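Local atomic coordinates of Sts-2 protein (Mus musculus, PDB entry 3D4I), a protein that probably interferes with CBL-mediated down-regulation of activated receptors, and whose histidine-phosphatase (PGM) domain, the part described here, has an acid-dependent phosphatase activity. Residues Arg10-Ile15 against Gln185-Cys190. Numbering follows the deposited sequence.
Sequences RGILVI and QIINTC. Unlike the reference sequence in segment 10-15: Ile15 (reference Val).
The carbonyl oxygen of Ile187 is gripped by both terminal nitrogens of the Arg10 guanidinium. NH1 of Arg10 makes the shorter bond, 2.6 Å to Ile187 O, fairly straight at 158° and arriving on a lone pair in the carbonyl plane. NH2 of Arg10 adds a weak, more bent bond of 3.1 Å to the same Ile187 O. The oxygen therefore sits at the rim of the guanidinium, practically in its plane. What carries the group there is a stretched side chain: with CG anti to the backbone N (chi1 -152°) and the rest extended as far as NE, Arg10 reaches across to the last turn of helix 172-187. Cys190 O lies over one face of the guanidinium, offset toward the rim and too poorly angled to NH2 for a hydrogen bond. The CD1 methyl of Ile187 lies loosely on the opposite side, and its CG2 methyl comes to 3.4 Å from NH1 of Arg10. The arginine's positive charge thus meets the C-terminal end of a helix, where the dipole would probably favour it. A leucine in place of Arg10 would probably leave Ile187 O without these two N-H donors and the helix end without its facing charge. Deeper in, the contact turns apolar: CD1 of Ile12 packs on CD1 of Ile187 at 3.7 Å, while CG2 of Ile186 stands farther off, 4.4 Å from that same Ile12 CD1. Past Ile187 the helix ends in a turn, where Thr189 N bonds to Ile186 O and Thr189 OG1 to Gln185 O. Strand 11-16 runs inside the mixed sheet of this histidine-phosphatase fold, between the parallel strand 196-201 and the antiparallel strand 236-241; helix 172-187 packs against the sheet, with Ile186 resting on Ile199 and on Phe93 of strand 89-94.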
ATOM      1  N   ARG A  10       7.924   2.047  30.226  1.00 26.64           N
ATOM      2  CA  ARG A  10       7.405   3.131  29.419  1.00 25.71           C
ATOM      3  C   ARG A  10       8.130   3.205  28.067  1.00 23.89           C
ATOM      4  O   ARG A  10       9.363   3.143  28.006  1.00 22.57           O
ATOM      5  CB  ARG A  10       7.578   4.449  30.167  1.00 26.14           C
ATOM      6  CG  ARG A  10       6.544   5.453  29.779  1.00 28.68           C
ATOM      7  CD  ARG A  10       6.717   6.739  30.488  1.00 32.69           C
ATOM      8  NE  ARG A  10       5.801   7.704  29.899  1.00 34.28           N
ATOM      9  CZ  ARG A  10       5.758   8.996  30.203  1.00 34.10           C
ATOM     10  NH1 ARG A  10       6.599   9.503  31.094  1.00 29.88           N
ATOM     11  NH2 ARG A  10       4.868   9.780  29.589  1.00 35.04           N
ATOM     12  N   GLY A  11       7.369   3.386  26.989  1.00 22.71           N
ATOM     13  CA  GLY A  11       7.967   3.488  25.653  1.00 21.13           C
ATOM     14  C   GLY A  11       7.570   4.750  24.907  1.00 20.51           C
ATOM     15  O   GLY A  11       6.472   5.290  25.114  1.00 20.26           O
ATOM     16  N   ILE A  12       8.470   5.216  24.045  1.00 19.97           N
ATOM     17  CA  ILE A  12       8.203   6.336  23.134  1.00 18.82           C
ATOM     18  C   ILE A  12       8.562   5.835  21.731  1.00 18.89           C
ATOM     19  O   ILE A  12       9.697   5.430  21.491  1.00 18.85           O
ATOM     20  CB  ILE A  12       9.037   7.579  23.485  1.00 20.33           C
ATOM     21  CG1 ILE A  12       8.431   8.318  24.693  1.00 19.30           C
ATOM     22  CG2 ILE A  12       9.164   8.549  22.262  1.00 18.87           C
ATOM     23  CD1 ILE A  12       7.310   9.253  24.311  1.00 23.42           C
ATOM     24  N   LEU A  13       7.573   5.823  20.838  1.00 17.36           N
ATOM     25  CA  LEU A  13       7.736   5.248  19.504  1.00 16.00           C
ATOM     26  C   LEU A  13       7.493   6.365  18.511  1.00 15.71           C
ATOM     27  O   LEU A  13       6.364   6.846  18.352  1.00 14.99           O
ATOM     28  CB  LEU A  13       6.763   4.079  19.274  1.00 16.59           C
ATOM     29  CG  LEU A  13       6.854   3.372  17.907  1.00 14.52           C
ATOM     30  CD1 LEU A  13       8.237   2.754  17.672  1.00 17.19           C
ATOM     31  CD2 LEU A  13       5.749   2.294  17.843  1.00 16.07           C
ATOM     32  N   VAL A  14       8.577   6.799  17.883  1.00 14.73           N
ATOM     33  CA  VAL A  14       8.528   7.925  16.973  1.00 15.43           C
ATOM     34  C   VAL A  14       8.373   7.314  15.602  1.00 15.66           C
ATOM     35  O   VAL A  14       9.121   6.399  15.247  1.00 15.33           O
ATOM     36  CB  VAL A  14       9.803   8.776  17.021  1.00 15.85           C
ATOM     37  CG1 VAL A  14       9.659   9.981  16.075  1.00 15.40           C
ATOM     38  CG2 VAL A  14      10.062   9.276  18.467  1.00 17.03           C
ATOM     39  N   ILE A  15       7.378   7.815  14.875  1.00 15.61           N
ATOM     40  CA  ILE A  15       6.902   7.226  13.631  1.00 15.01           C
ATOM     41  C   ILE A  15       6.799   8.317  12.558  1.00 15.53           C
ATOM     42  O   ILE A  15       6.107   9.338  12.758  1.00 16.16           O
ATOM     43  CB  ILE A  15       5.496   6.576  13.840  1.00 15.08           C
ATOM     44  CG1 ILE A  15       5.565   5.491  14.938  1.00 14.52           C
ATOM     45  CG2 ILE A  15       4.994   5.884  12.532  1.00 14.45           C
ATOM     46  CD1 ILE A  15       4.226   4.949  15.365  1.00 15.66           C
ATOM     47  N   GLN A 185       7.942  18.022  27.989  1.00 27.39           N
ATOM     48  CA  GLN A 185       6.543  18.162  28.414  1.00 28.86           C
ATOM     49  C   GLN A 185       5.742  16.884  28.170  1.00 28.72           C
ATOM     50  O   GLN A 185       4.926  16.484  29.000  1.00 28.58           O
ATOM     51  CB  GLN A 185       5.875  19.369  27.745  1.00 28.91           C
ATOM     52  CG  GLN A 185       4.354  19.416  27.885  1.00 31.34           C
ATOM     53  CD  GLN A 185       3.740  20.786  27.529  1.00 31.33           C
ATOM     54  OE1 GLN A 185       4.239  21.833  27.950  1.00 34.90           O
ATOM     55  NE2 GLN A 185       2.639  20.766  26.767  1.00 33.72           N
ATOM     56  N   ILE A 186       5.987  16.236  27.037  1.00 28.37           N
ATOM     57  CA  ILE A 186       5.298  14.995  26.707  1.00 28.93           C
ATOM     58  C   ILE A 186       5.573  13.927  27.771  1.00 30.51           C
ATOM     59  O   ILE A 186       4.641  13.286  28.259  1.00 31.03           O
ATOM     60  CB  ILE A 186       5.663  14.499  25.268  1.00 28.63           C
ATOM     61  CG1 ILE A 186       5.063  15.451  24.223  1.00 27.56           C
ATOM     62  CG2 ILE A 186       5.165  13.083  25.029  1.00 28.17           C
ATOM     63  CD1 ILE A 186       5.483  15.160  22.794  1.00 27.95           C
ATOM     64  N   ILE A 187       6.836  13.770  28.152  1.00 32.08           N
ATOM     65  CA  ILE A 187       7.209  12.767  29.156  1.00 35.00           C
ATOM     66  C   ILE A 187       6.540  13.033  30.515  1.00 37.14           C
ATOM     67  O   ILE A 187       6.111  12.100  31.203  1.00 37.88           O
ATOM     68  CB  ILE A 187       8.757  12.636  29.293  1.00 34.64           C
ATOM     69  CG1 ILE A 187       9.355  12.118  27.990  1.00 34.08           C
ATOM     70  CG2 ILE A 187       9.157  11.719  30.457  1.00 36.40           C
ATOM     71  CD1 ILE A 187       8.594  11.018  27.360  1.00 31.85           C
ATOM     72  N   ASN A 188       6.435  14.308  30.876  1.00 39.24           N
ATOM     73  CA  ASN A 188       5.744  14.716  32.108  1.00 41.39           C
ATOM     74  C   ASN A 188       4.210  14.826  31.998  1.00 42.57           C
ATOM     75  O   ASN A 188       3.549  15.236  32.952  1.00 43.24           O
ATOM     76  CB  ASN A 188       6.343  16.014  32.640  1.00 41.19           C
ATOM     77  CG  ASN A 188       7.757  15.836  33.163  1.00 42.31           C
ATOM     78  OD1 ASN A 188       8.661  15.400  32.444  1.00 41.97           O
ATOM     79  ND2 ASN A 188       7.957  16.185  34.435  1.00 43.44           N
ATOM     80  N   THR A 189       3.645  14.448  30.850  1.00 44.59           N
ATOM     81  CA  THR A 189       2.189  14.463  30.676  1.00 46.11           C
ATOM     82  C   THR A 189       1.547  13.515  31.693  1.00 47.00           C
ATOM     83  O   THR A 189       0.604  13.903  32.401  1.00 47.85           O
ATOM     84  CB  THR A 189       1.753  14.175  29.199  1.00 46.35           C
ATOM     85  OG1 THR A 189       1.947  15.360  28.411  1.00 47.04           O
ATOM     86  CG2 THR A 189       0.273  13.777  29.104  1.00 46.92           C
ATOM     87  N   CYS A 190       2.076  12.289  31.775  1.00 47.19           N
ATOM     88  CA  CYS A 190       1.674  11.302  32.782  1.00 47.25           C
ATOM     89  C   CYS A 190       2.898  10.423  33.104  1.00 45.96           C
ATOM     90  O   CYS A 190       3.046   9.343  32.530  1.00 45.67           O
ATOM     91  CB  CYS A 190       0.507  10.447  32.267  1.00 47.49           C
ATOM     92  SG  CYS A 190      -1.006  11.367  31.747  1.00 53.43           S
TER